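PDB 7LAO: aminoglycoside N(3)-acetyltransferase III, which catalyses acetyl transfer from acetyl-CoA to the 3-amino group of 2-deoxystreptamine antibiotics such as gentamicin and kanamycin, conferring resistance to them. Local coordinates for residues S8-L13 / R48-S53; G59-D64 / F105-P110; P118-V123 / G139-E144; A231-G236 / P247-E252. One frame throughout, in Å; residues are numbered along the deposited sequence.

Contact 1 (S8-L13 / R48-S53); sequences SITADL and RAAVGS
Thr-10 and Leu-13, one turn apart on helix 6-16, meet Ala-49 and Ala-50 near the C-terminal end of helix 40-51. The small side chains let the two backbones come close, with the CA atoms of Thr-10 and Ala-50 only 5.5 Å apart. Packing is firmest on the buried side. There the methyl of Ala-50 sits against the flank of Leu-13, its CB lying 3.9 Å from Leu-13 CD1 and 4.0 Å from Leu-13 CB. Thr-10 carries the middle of the interface: CG2, anti to the backbone N (chi1 -55° places OG1 beside that N), lies 3.8 Å from Ala-50 N and 3.7 Å from Ala-49 CB. On the solvent side lies the exposed Ala-49; its CB comes close to Thr-10 OG1 (3.5 Å), but less of it is covered than of Ala-50. That hydroxyl is hydrogen-bonded to Ile-6 O, one turn back in its own helix, and more weakly to Ala-46 O of the facing helix. Behind the interface, Arg-48 NH1 reaches Gly-52 O (2.9 Å) and Gly-55 O, and NH2 bonds Val-125 O of strand 122-125, tying the helix end to the turn that follows and to the sheet. Between the two segments themselves the chemistry is van der Waals contact alone, which implies that they meet by fit, with the weak bond to Ala-46 O as a directional link nearby.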
loop_
_atom_site.group_PDB
_atom_site.type_symbol
_atom_site.label_atom_id
_atom_site.label_comp_id
_atom_site.label_asym_id
_atom_site.label_seq_id
_atom_site.Cartn_x
_atom_site.Cartn_y
_atom_site.Cartn_z
ATOM N N SER A 8 -1.684 -15.593 19.922
ATOM C CA SER A 8 -3.102 -15.652 19.562
ATOM C C SER A 8 -3.348 -14.952 18.236
ATOM O O SER A 8 -4.126 -15.439 17.406
ATOM C CB SER A 8 -3.963 -15.043 20.671
ATOM O OG SER A 8 -3.966 -13.625 20.669
ATOM N N ILE A 9 -2.652 -13.837 17.997
ATOM C CA ILE A 9 -2.739 -13.172 16.696
ATOM C C ILE A 9 -2.151 -14.042 15.590
ATOM O O ILE A 9 -2.699 -14.096 14.480
ATOM C CB ILE A 9 -2.068 -11.787 16.728
ATOM C CG1 ILE A 9 -2.671 -10.870 17.841
ATOM C CG2 ILE A 9 -2.111 -11.154 15.274
ATOM C CD1 ILE A 9 -4.200 -10.698 17.770
ATOM N N THR A 10 -1.053 -14.755 15.873
ATOM C CA THR A 10 -0.510 -15.674 14.877
ATOM C C THR A 10 -1.514 -16.763 14.532
ATOM O O THR A 10 -1.655 -17.128 13.363
ATOM C CB THR A 10 0.805 -16.307 15.358
ATOM O OG1 THR A 10 1.745 -15.286 15.705
ATOM C CG2 THR A 10 1.421 -17.129 14.240
ATOM N N ALA A 11 -2.204 -17.310 15.550
ATOM C CA ALA A 11 -3.240 -18.309 15.311
ATOM C C ALA A 11 -4.371 -17.754 14.455
ATOM O O ALA A 11 -4.794 -18.410 13.496
ATOM C CB ALA A 11 -3.786 -18.838 16.629
ATOM N N ASP A 12 -4.831 -16.524 14.737
ATOM C CA ASP A 12 -5.888 -15.932 13.900
ATOM C C ASP A 12 -5.437 -15.771 12.435
ATOM O O ASP A 12 -6.202 -16.036 11.500
ATOM C CB ASP A 12 -6.318 -14.567 14.461
ATOM C CG ASP A 12 -6.919 -14.648 15.894
ATOM O OD1 ASP A 12 -7.358 -15.753 16.297
ATOM O OD2 ASP A 12 -6.969 -13.590 16.576
ATOM N N LEU A 13 -4.203 -15.294 12.216
ATOM C CA LEU A 13 -3.657 -15.173 10.872
ATOM C C LEU A 13 -3.652 -16.514 10.148
ATOM O O LEU A 13 -4.044 -16.614 8.973
ATOM C CB LEU A 13 -2.227 -14.622 10.982
ATOM C CG LEU A 13 -2.219 -13.169 11.450
ATOM C CD1 LEU A 13 -0.715 -12.754 11.752
ATOM C CD2 LEU A 13 -2.878 -12.233 10.416
ATOM N N ARG A 48 5.215 -11.997 11.355
ATOM C CA ARG A 48 6.451 -12.693 11.007
ATOM C C ARG A 48 6.377 -14.149 11.418
ATOM O O ARG A 48 6.739 -15.042 10.638
ATOM C CB ARG A 48 7.677 -12.032 11.672
ATOM C CG ARG A 48 8.905 -12.942 11.619
ATOM C CD ARG A 48 9.297 -13.186 10.163
ATOM N NE ARG A 48 9.317 -11.911 9.450
ATOM C CZ ARG A 48 9.464 -11.787 8.131
ATOM N NH1 ARG A 48 9.638 -12.871 7.373
ATOM N NH2 ARG A 48 9.391 -10.580 7.587
ATOM N N ALA A 49 5.837 -14.414 12.623
ATOM C CA ALA A 49 5.601 -15.794 13.023
ATOM C C ALA A 49 4.722 -16.495 11.988
ATOM O O ALA A 49 4.956 -17.661 11.641
ATOM C CB ALA A 49 4.943 -15.854 14.418
ATOM N N ALA A 50 3.695 -15.802 11.494
ATOM C CA ALA A 50 2.768 -16.443 10.565
ATOM C C ALA A 50 3.452 -16.774 9.225
ATOM O O ALA A 50 3.173 -17.818 8.621
ATOM C CB ALA A 50 1.560 -15.540 10.311
ATOM N N VAL A 51 4.294 -15.883 8.701
ATOM C CA VAL A 51 4.879 -16.171 7.369
ATOM C C VAL A 51 6.250 -16.851 7.424
ATOM O O VAL A 51 6.791 -17.230 6.357
ATOM C CB VAL A 51 4.975 -14.895 6.506
ATOM C CG1 VAL A 51 3.537 -14.274 6.298
ATOM C CG2 VAL A 51 6.033 -13.910 7.102
ATOM N N GLY A 52 6.825 -17.051 8.614
ATOM C CA GLY A 52 8.139 -17.680 8.728
ATOM C C GLY A 52 9.263 -16.826 8.180
ATOM O O GLY A 52 9.077 -15.721 7.670
ATOM N N SER A 53 10.480 -17.365 8.311
ATOM C CA SER A 53 11.644 -16.646 7.857
ATOM C C SER A 53 11.685 -16.565 6.346
ATOM O O SER A 53 12.344 -15.674 5.826
ATOM C CB SER A 53 12.914 -17.297 8.410
ATOM O OG SER A 53 13.057 -18.605 7.902
#

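Contact 2 (G59-D64 / F105-P110); sequences GYASWD and FLLEAP
Gly-59 N is bonded to Val-123 O of the neighbouring strand at 2.8 Å, a probable sheet hydrogen bond that fixes the stretch of backbone on which Leu-106 rests. Lacking a side chain, Gly-59 offers only its CA to the facing helix, and Leu-106 CD1 approaches that atom to 4.1 Å. The leucine gets there with CG anti to its carbonyl carbon (chi1 -69°), so that the branch extends from the helix toward the strand. One residue along, Leu-107 CD1 stands 4.5 Å from Ala-61 CB, a looser touch. The backbones diverge in the same sense: the CA atoms of Gly-59 and Leu-106 are 7.4 Å apart, those of Ala-61 and Leu-107 8.6 Å. Both pairs belong to an alpha/beta layer: helix 102-108 lies over one face of the mixed sheet, against strand 56-60 and its antiparallel neighbour 122-125. The evidence is that Leu-106 and Leu-107 also touch Val-123, with Leu-107 CD2 3.5 Å from Val-123 CG2, while Val-44 of helix 40-51 packs against Leu-106 within the same layer. Tyr-60, between Gly-59 and Ala-61, directs its side chain away from the helix. On the helix side, the backbone of Leu-106 is itself tied down at its carbonyl, where Ala-109 N donates to Leu-106 O at 3.0 Å.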
loop_
_atom_site.group_PDB
_atom_site.type_symbol
_atom_site.label_atom_id
_atom_site.label_comp_id
_atom_site.label_asym_id
_atom_site.label_seq_id
_atom_site.Cartn_x
_atom_site.Cartn_y
_atom_site.Cartn_z
ATOM N N GLY A 59 4.247 -3.188 3.209
ATOM C CA GLY A 59 3.306 -2.179 3.662
ATOM C C GLY A 59 3.465 -0.923 2.844
ATOM O O GLY A 59 4.543 -0.645 2.294
ATOM N N TYR A 60 2.399 -0.126 2.808
ATOM C CA TYR A 60 2.378 1.124 2.050
ATOM C C TYR A 60 2.689 2.262 3.007
ATOM O O TYR A 60 1.813 2.755 3.719
ATOM C CB TYR A 60 1.027 1.283 1.373
ATOM C CG TYR A 60 0.824 2.409 0.414
ATOM C CD1 TYR A 60 1.894 3.148 -0.120
ATOM C CD2 TYR A 60 -0.464 2.756 0.042
ATOM C CE1 TYR A 60 1.658 4.199 -1.011
ATOM C CE2 TYR A 60 -0.715 3.794 -0.834
ATOM C CZ TYR A 60 0.339 4.506 -1.373
ATOM O OH TYR A 60 0.069 5.538 -2.238
ATOM N N ALA A 61 3.961 2.689 3.029
ATOM C CA ALA A 61 4.415 3.600 4.083
ATOM C C ALA A 61 4.205 5.063 3.708
ATOM O O ALA A 61 3.785 5.873 4.541
ATOM C CB ALA A 61 5.895 3.359 4.398
ATOM N N SER A 62 4.552 5.431 2.483
ATOM C CA SER A 62 4.398 6.820 2.018
ATOM C C SER A 62 5.218 7.711 2.963
ATOM O O SER A 62 6.268 7.281 3.473
ATOM C CB SER A 62 2.924 7.183 1.898
ATOM O OG SER A 62 2.768 8.574 1.606
ATOM N N TRP A 63 4.769 8.926 3.255
ATOM C CA TRP A 63 5.605 9.873 3.985
ATOM C C TRP A 63 4.708 10.888 4.681
ATOM O O TRP A 63 3.803 11.440 4.049
ATOM C CB TRP A 63 6.562 10.559 2.993
ATOM C CG TRP A 63 7.613 11.510 3.573
ATOM C CD1 TRP A 63 8.070 11.562 4.853
ATOM C CD2 TRP A 63 8.298 12.541 2.854
ATOM N NE1 TRP A 63 9.026 12.562 4.982
ATOM C CE2 TRP A 63 9.181 13.177 3.764
ATOM C CE3 TRP A 63 8.262 12.985 1.525
ATOM C CZ2 TRP A 63 10.004 14.232 3.392
ATOM C CZ3 TRP A 63 9.089 14.028 1.151
ATOM C CH2 TRP A 63 9.949 14.644 2.084
ATOM N N ASP A 64 4.989 11.172 5.960
ATOM C CA ASP A 64 4.186 12.129 6.711
ATOM C C ASP A 64 4.448 13.585 6.327
ATOM O O ASP A 64 3.718 14.462 6.805
ATOM C CB ASP A 64 4.395 11.921 8.229
ATOM C CG ASP A 64 5.827 12.220 8.699
ATOM O OD1 ASP A 64 5.973 12.695 9.839
ATOM O OD2 ASP A 64 6.804 11.998 7.946
ATOM N N PHE A 105 6.213 0.233 12.368
ATOM C CA PHE A 105 6.839 -0.916 13.018
ATOM C C PHE A 105 7.352 -1.970 12.048
ATOM O O PHE A 105 8.268 -2.730 12.395
ATOM C CB PHE A 105 5.853 -1.528 14.010
ATOM C CG PHE A 105 5.644 -0.647 15.216
ATOM C CD1 PHE A 105 4.635 0.311 15.226
ATOM C CD2 PHE A 105 6.516 -0.710 16.292
ATOM C CE1 PHE A 105 4.477 1.160 16.317
ATOM C CE2 PHE A 105 6.355 0.133 17.392
ATOM C CZ PHE A 105 5.349 1.066 17.394
ATOM N N LEU A 106 6.769 -2.052 10.850
ATOM C CA LEU A 106 7.397 -2.820 9.791
ATOM C C LEU A 106 8.773 -2.230 9.474
ATOM O O LEU A 106 9.747 -2.963 9.338
ATOM C CB LEU A 106 6.509 -2.837 8.555
ATOM C CG LEU A 106 5.182 -3.628 8.665
ATOM C CD1 LEU A 106 4.315 -3.388 7.420
ATOM C CD2 LEU A 106 5.459 -5.109 8.863
ATOM N N LEU A 107 8.873 -0.902 9.411
ATOM C CA LEU A 107 10.153 -0.251 9.195
ATOM C C LEU A 107 11.161 -0.603 10.288
ATOM O O LEU A 107 12.357 -0.749 10.006
ATOM C CB LEU A 107 9.970 1.266 9.102
ATOM C CG LEU A 107 9.488 1.650 7.690
ATOM C CD1 LEU A 107 8.918 3.044 7.666
ATOM C CD2 LEU A 107 10.644 1.538 6.604
ATOM N N GLU A 108 10.701 -0.786 11.522
ATOM C CA GLU A 108 11.613 -1.118 12.623
ATOM C C GLU A 108 11.947 -2.610 12.700
ATOM O O GLU A 108 12.843 -2.980 13.469
ATOM C CB GLU A 108 11.016 -0.622 13.955
ATOM C CG GLU A 108 10.927 0.899 13.981
ATOM C CD GLU A 108 10.283 1.463 15.266
ATOM O OE1 GLU A 108 9.879 0.669 16.151
ATOM O OE2 GLU A 108 10.162 2.708 15.367
ATOM N N ALA A 109 11.315 -3.452 11.874
ATOM C CA ALA A 109 11.542 -4.895 11.877
ATOM C C ALA A 109 12.943 -5.195 11.350
ATOM O O ALA A 109 13.478 -4.404 10.588
ATOM C CB ALA A 109 10.528 -5.598 10.962
ATOM N N PRO A 110 13.528 -6.341 11.709
ATOM C CA PRO A 110 14.933 -6.581 11.356
ATOM C C PRO A 110 15.119 -6.679 9.845
ATOM O O PRO A 110 14.381 -7.384 9.142
ATOM C CB PRO A 110 15.289 -7.886 12.085
ATOM C CG PRO A 110 13.971 -8.379 12.733
ATOM C CD PRO A 110 13.095 -7.173 12.854
#

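Contact 3 (P118-V123 / G139-E144); sequences PDASMV and GQALGE
Ala-120 is the bump of this contact, and the bend at Ala-141 and Leu-142 is the hollow that receives it. The methyl of Ala-120 lies 3.9 Å from Ala-141 CB and equally 3.9 Å from Ala-141 O, while Leu-142 CD2, at 4.5 Å from Ala-120 CB, closes the pocket more loosely. A second fit runs the other way. Met-122 CE comes to 3.6 Å from Leu-142 CD2, the closest approach between the two segments, and the two side chains cross at about a right angle, so a single methyl of each carries the touch. The methionine reaches it through a bend at chi2 (-83°), which swings SD and CE toward the loop. Leu-142 CD2 thus lies between the two, close to Met-122 and only loosely against Ala-120. The backbone of Ala-141 is held from outside: its N bonds Asp-206 OD2 and its O accepts from His-136 NE2, consistent with a steadied bend. A HEPES molecule, probably from the crystallisation liquor, lies about 3 Å from the Ala-120 side chain at the nearest atoms and bonds Asp-119 OD2, consistent with a pocket beside this junction. Segment 118-123 leads into strand 122-125, whose Met-122 also rests on Met-58 and Tyr-60 of strand 56-60; segment 139-144 lies in the loop between helices 129-133 and 147-153, with Leu-142 likewise laid against Tyr-60.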
loop_
_atom_site.group_PDB
_atom_site.type_symbol
_atom_site.label_atom_id
_atom_site.label_comp_id
_atom_site.label_asym_id
_atom_site.label_seq_id
_atom_site.Cartn_x
_atom_site.Cartn_y
_atom_site.Cartn_z
ATOM N N PRO A 118 9.238 8.967 -2.517
ATOM C CA PRO A 118 8.789 9.489 -1.213
ATOM C C PRO A 118 7.280 9.466 -1.051
ATOM O O PRO A 118 6.779 9.044 0.001
ATOM C CB PRO A 118 9.352 10.912 -1.187
ATOM C CG PRO A 118 10.359 10.975 -2.327
ATOM C CD PRO A 118 9.854 10.008 -3.350
ATOM N N ASP A 119 6.528 9.878 -2.070
ATOM C CA ASP A 119 5.083 9.906 -1.876
ATOM C C ASP A 119 4.469 8.505 -1.879
ATOM O O ASP A 119 3.485 8.266 -1.169
ATOM C CB ASP A 119 4.428 10.797 -2.926
ATOM C CG ASP A 119 2.953 10.986 -2.675
ATOM O OD1 ASP A 119 2.566 11.820 -1.832
ATOM O OD2 ASP A 119 2.193 10.244 -3.310
ATOM N N ALA A 120 5.033 7.561 -2.631
ATOM C CA ALA A 120 4.455 6.223 -2.737
ATOM C C ALA A 120 5.287 5.189 -1.996
ATOM O O ALA A 120 5.126 3.995 -2.215
ATOM C CB ALA A 120 4.299 5.830 -4.201
ATOM N N SER A 121 6.169 5.636 -1.112
ATOM C CA SER A 121 7.147 4.764 -0.477
ATOM C C SER A 121 6.545 3.485 0.096
ATOM O O SER A 121 5.489 3.493 0.753
ATOM C CB SER A 121 7.839 5.563 0.625
ATOM O OG SER A 121 8.776 4.766 1.299
ATOM N N MET A 122 7.240 2.379 -0.127
ATOM C CA MET A 122 6.813 1.071 0.349
ATOM C C MET A 122 7.856 0.520 1.310
ATOM O O MET A 122 9.037 0.793 1.156
ATOM C CB MET A 122 6.656 0.074 -0.809
ATOM C CG MET A 122 5.727 0.550 -1.880
ATOM S SD MET A 122 3.989 0.209 -1.461
ATOM C CE MET A 122 3.254 1.044 -2.856
ATOM N N VAL A 123 7.413 -0.268 2.294
ATOM C CA VAL A 123 8.320 -0.936 3.218
ATOM C C VAL A 123 8.124 -2.420 2.964
ATOM O O VAL A 123 6.987 -2.869 2.727
ATOM C CB VAL A 123 8.058 -0.557 4.704
ATOM C CG1 VAL A 123 6.545 -0.825 5.107
ATOM C CG2 VAL A 123 8.940 -1.350 5.625
ATOM N N GLY A 139 6.819 8.731 -11.518
ATOM C CA GLY A 139 6.085 8.271 -12.675
ATOM C C GLY A 139 5.786 6.787 -12.672
ATOM O O GLY A 139 5.158 6.285 -13.612
ATOM N N GLN A 140 6.245 6.062 -11.666
ATOM C CA GLN A 140 5.985 4.641 -11.522
ATOM C C GLN A 140 5.561 4.377 -10.095
ATOM O O GLN A 140 6.094 3.513 -9.399
ATOM C CB GLN A 140 7.204 3.808 -11.928
ATOM C CG GLN A 140 7.673 4.090 -13.350
ATOM C CD GLN A 140 8.705 3.102 -13.862
ATOM O OE1 GLN A 140 9.680 2.772 -13.170
ATOM N NE2 GLN A 140 8.484 2.609 -15.090
ATOM N N ALA A 141 4.591 5.167 -9.631
ATOM C CA ALA A 141 4.189 5.099 -8.231
ATOM C C ALA A 141 3.560 3.749 -7.891
ATOM O O ALA A 141 4.011 3.048 -6.970
ATOM C CB ALA A 141 3.217 6.240 -7.913
ATOM N N LEU A 142 2.497 3.375 -8.608
ATOM C CA LEU A 142 1.736 2.193 -8.257
ATOM C C LEU A 142 1.461 1.302 -9.458
ATOM O O LEU A 142 0.770 0.294 -9.306
ATOM C CB LEU A 142 0.381 2.602 -7.617
ATOM C CG LEU A 142 0.525 3.538 -6.390
ATOM C CD1 LEU A 142 -0.820 4.190 -5.944
ATOM C CD2 LEU A 142 1.188 2.777 -5.189
ATOM N N GLY A 143 1.922 1.672 -10.650
ATOM C CA GLY A 143 1.572 0.929 -11.845
ATOM C C GLY A 143 2.703 0.066 -12.389
ATOM O O GLY A 143 3.380 -0.617 -11.612
ATOM N N GLU A 144 2.948 0.103 -13.700
ATOM C CA GLU A 144 4.017 -0.689 -14.273
ATOM C C GLU A 144 5.370 -0.189 -13.767
ATOM O O GLU A 144 5.608 1.015 -13.662
ATOM C CB GLU A 144 3.982 -0.623 -15.816
ATOM C CG GLU A 144 2.648 -1.122 -16.395
ATOM C CD GLU A 144 2.627 -1.188 -17.942
ATOM O OE1 GLU A 144 1.516 -1.409 -18.500
ATOM O OE2 GLU A 144 3.702 -1.020 -18.587
#

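Contact 4 (A231-G236 / P247-E252); sequences AYVELG and PSYLFE
Tyr-232 and Val-233 of helix 224-233 pack on Phe-251 and Tyr-249 of strand 246-252, the second arm of the antiparallel hairpin that the helix leads into. Phe-251 is the hub. Its CD1 sits at the edge of the Tyr-232 ring, near that ring's plane and 3.9 Å from Tyr-232 CE2, and the two side chains run alongside each other, pointing opposite ways. Val-233 CG2 meets the rim of the phenylalanine in its plane, 3.9 Å from Phe-251 CE1, and reaches on to Tyr-249 CE2 at 4.3 Å. Tyr-249 and Phe-251 are two residues apart on the strand and so project from the same face.

The next shell probably positions these groups. Leu-165 touches both strand aromatics, and Ile-256 of helix 253-268 lies against Phe-251 and Tyr-232. Residues Val-233 to Gly-236 form a type I beta turn, closed by Gly-236 N to Val-233 O (3.0 Å), with Gly-236 at positive phi (71°). With CG anti to the backbone N (chi1 180°), the Tyr-232 ring extends to helix 253-268, where it packs edge-to-face with Phe-259 and its OH hydrogen-bonds Asp-255 OD1.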
loop_
_atom_site.group_PDB
_atom_site.type_symbol
_atom_site.label_atom_id
_atom_site.label_comp_id
_atom_site.label_asym_id
_atom_site.label_seq_id
_atom_site.Cartn_x
_atom_site.Cartn_y
_atom_site.Cartn_z
ATOM N N ALA A 231 -17.310 -5.762 -5.607
ATOM C CA ALA A 231 -17.776 -6.679 -6.641
ATOM C C ALA A 231 -16.997 -7.984 -6.596
ATOM O O ALA A 231 -17.595 -9.061 -6.741
ATOM C CB ALA A 231 -17.656 -6.044 -8.035
ATOM N N TYR A 232 -15.674 -7.918 -6.306
ATOM C CA TYR A 232 -14.884 -9.144 -6.230
ATOM C C TYR A 232 -15.321 -10.006 -5.054
ATOM O O TYR A 232 -15.405 -11.241 -5.163
ATOM C CB TYR A 232 -13.382 -8.824 -6.119
ATOM C CG TYR A 232 -12.495 -10.050 -6.034
ATOM C CD1 TYR A 232 -12.146 -10.786 -7.184
ATOM C CD2 TYR A 232 -11.961 -10.462 -4.789
ATOM C CE1 TYR A 232 -11.312 -11.940 -7.095
ATOM C CE2 TYR A 232 -11.120 -11.573 -4.706
ATOM C CZ TYR A 232 -10.794 -12.289 -5.836
ATOM O OH TYR A 232 -10.013 -13.417 -5.685
ATOM N N VAL A 233 -15.629 -9.373 -3.924
ATOM C CA VAL A 233 -16.028 -10.157 -2.755
ATOM C C VAL A 233 -17.228 -11.088 -3.025
ATOM O O VAL A 233 -17.306 -12.177 -2.446
ATOM C CB VAL A 233 -16.269 -9.196 -1.572
ATOM C CG1 VAL A 233 -17.263 -9.837 -0.481
ATOM C CG2 VAL A 233 -14.945 -8.796 -0.982
ATOM N N GLU A 234 -18.136 -10.725 -3.949
ATOM C CA GLU A 234 -19.293 -11.566 -4.203
ATOM C C GLU A 234 -18.922 -12.970 -4.692
ATOM O O GLU A 234 -19.691 -13.923 -4.477
ATOM C CB GLU A 234 -20.212 -10.861 -5.196
ATOM C CG GLU A 234 -20.807 -9.568 -4.668
ATOM C CD GLU A 234 -21.896 -9.010 -5.586
ATOM O OE1 GLU A 234 -21.894 -9.356 -6.791
ATOM O OE2 GLU A 234 -22.761 -8.246 -5.102
ATOM N N LEU A 235 -17.744 -13.133 -5.329
ATOM C CA LEU A 235 -17.318 -14.447 -5.829
ATOM C C LEU A 235 -17.010 -15.443 -4.718
ATOM O O LEU A 235 -16.994 -16.658 -4.972
ATOM C CB LEU A 235 -16.056 -14.296 -6.688
ATOM C CG LEU A 235 -16.120 -13.482 -7.977
ATOM C CD1 LEU A 235 -14.714 -13.483 -8.718
ATOM C CD2 LEU A 235 -17.179 -14.002 -8.895
ATOM N N GLY A 236 -16.774 -14.959 -3.497
ATOM C CA GLY A 236 -16.532 -15.872 -2.393
ATOM C C GLY A 236 -15.190 -16.582 -2.490
ATOM O O GLY A 236 -15.032 -17.664 -1.918
ATOM N N PRO A 247 -12.494 -7.393 12.141
ATOM C CA PRO A 247 -12.905 -8.085 10.900
ATOM C C PRO A 247 -11.819 -7.965 9.837
ATOM O O PRO A 247 -11.300 -6.873 9.575
ATOM C CB PRO A 247 -14.162 -7.339 10.460
ATOM C CG PRO A 247 -14.119 -6.031 11.191
ATOM C CD PRO A 247 -13.442 -6.328 12.512
ATOM N N SER A 248 -11.477 -9.080 9.220
ATOM C CA SER A 248 -10.280 -9.072 8.395
ATOM C C SER A 248 -10.526 -9.828 7.096
ATOM O O SER A 248 -11.420 -10.681 7.019
ATOM C CB SER A 248 -9.069 -9.640 9.154
ATOM O OG SER A 248 -8.677 -8.756 10.208
ATOM N N TYR A 249 -9.740 -9.474 6.070
ATOM C CA TYR A 249 -9.841 -10.074 4.735
ATOM C C TYR A 249 -8.467 -10.516 4.271
ATOM O O TYR A 249 -7.454 -9.842 4.538
ATOM C CB TYR A 249 -10.349 -9.101 3.678
ATOM C CG TYR A 249 -11.749 -8.592 3.877
ATOM C CD1 TYR A 249 -12.033 -7.622 4.842
ATOM C CD2 TYR A 249 -12.797 -9.070 3.067
ATOM C CE1 TYR A 249 -13.331 -7.141 5.010
ATOM C CE2 TYR A 249 -14.081 -8.590 3.231
ATOM C CZ TYR A 249 -14.353 -7.635 4.187
ATOM O OH TYR A 249 -15.628 -7.174 4.353
ATOM N N LEU A 250 -8.431 -11.630 3.541
ATOM C CA LEU A 250 -7.212 -12.035 2.857
ATOM C C LEU A 250 -7.575 -12.331 1.385
ATOM O O LEU A 250 -8.438 -13.182 1.102
ATOM C CB LEU A 250 -6.531 -13.237 3.543
ATOM C CG LEU A 250 -5.183 -13.710 2.928
ATOM C CD1 LEU A 250 -4.047 -12.697 3.036
ATOM C CD2 LEU A 250 -4.766 -15.084 3.508
ATOM N N PHE A 251 -6.972 -11.567 0.479
ATOM C CA PHE A 251 -7.175 -11.630 -0.980
ATOM C C PHE A 251 -5.918 -12.100 -1.702
ATOM O O PHE A 251 -4.800 -11.650 -1.400
ATOM C CB PHE A 251 -7.505 -10.243 -1.538
ATOM C CG PHE A 251 -8.693 -9.603 -0.955
ATOM C CD1 PHE A 251 -9.951 -10.042 -1.308
ATOM C CD2 PHE A 251 -8.578 -8.506 -0.090
ATOM C CE1 PHE A 251 -11.114 -9.443 -0.808
ATOM C CE2 PHE A 251 -9.753 -7.890 0.435
ATOM C CZ PHE A 251 -10.992 -8.347 0.070
ATOM N N GLU A 252 -6.100 -12.933 -2.735
ATOM C CA GLU A 252 -5.008 -13.307 -3.633
ATOM C C GLU A 252 -4.777 -12.174 -4.617
ATOM O O GLU A 252 -5.710 -11.799 -5.360
ATOM C CB GLU A 252 -5.353 -14.594 -4.378
ATOM C CG GLU A 252 -4.219 -15.212 -5.083
ATOM C CD GLU A 252 -4.610 -15.804 -6.432
ATOM O OE1 GLU A 252 -4.088 -15.334 -7.472
ATOM O OE2 GLU A 252 -5.451 -16.736 -6.441
#

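In the fold
From the N terminus, contact 1 comes first, folding helix 6-16 back onto the end of helix 40-51 and closing a loop that includes strand 23-28. The chain then passes into strand 56-60, where contact 2 spans a long, mostly irregular excursion and returns helix 102-108 to the sheet. Contact 3 closes a short loop around helix 129-133, and contact 4 a still shorter one around the first hairpin strand. All four are in series; none nests or crosses. Contacts 2 and 3 touch, since strands 56-60 and 122-125 are sheet neighbours, whereas contact 4 reaches the same sheet near its other edge, its centre about 25 Å from that of contact 2.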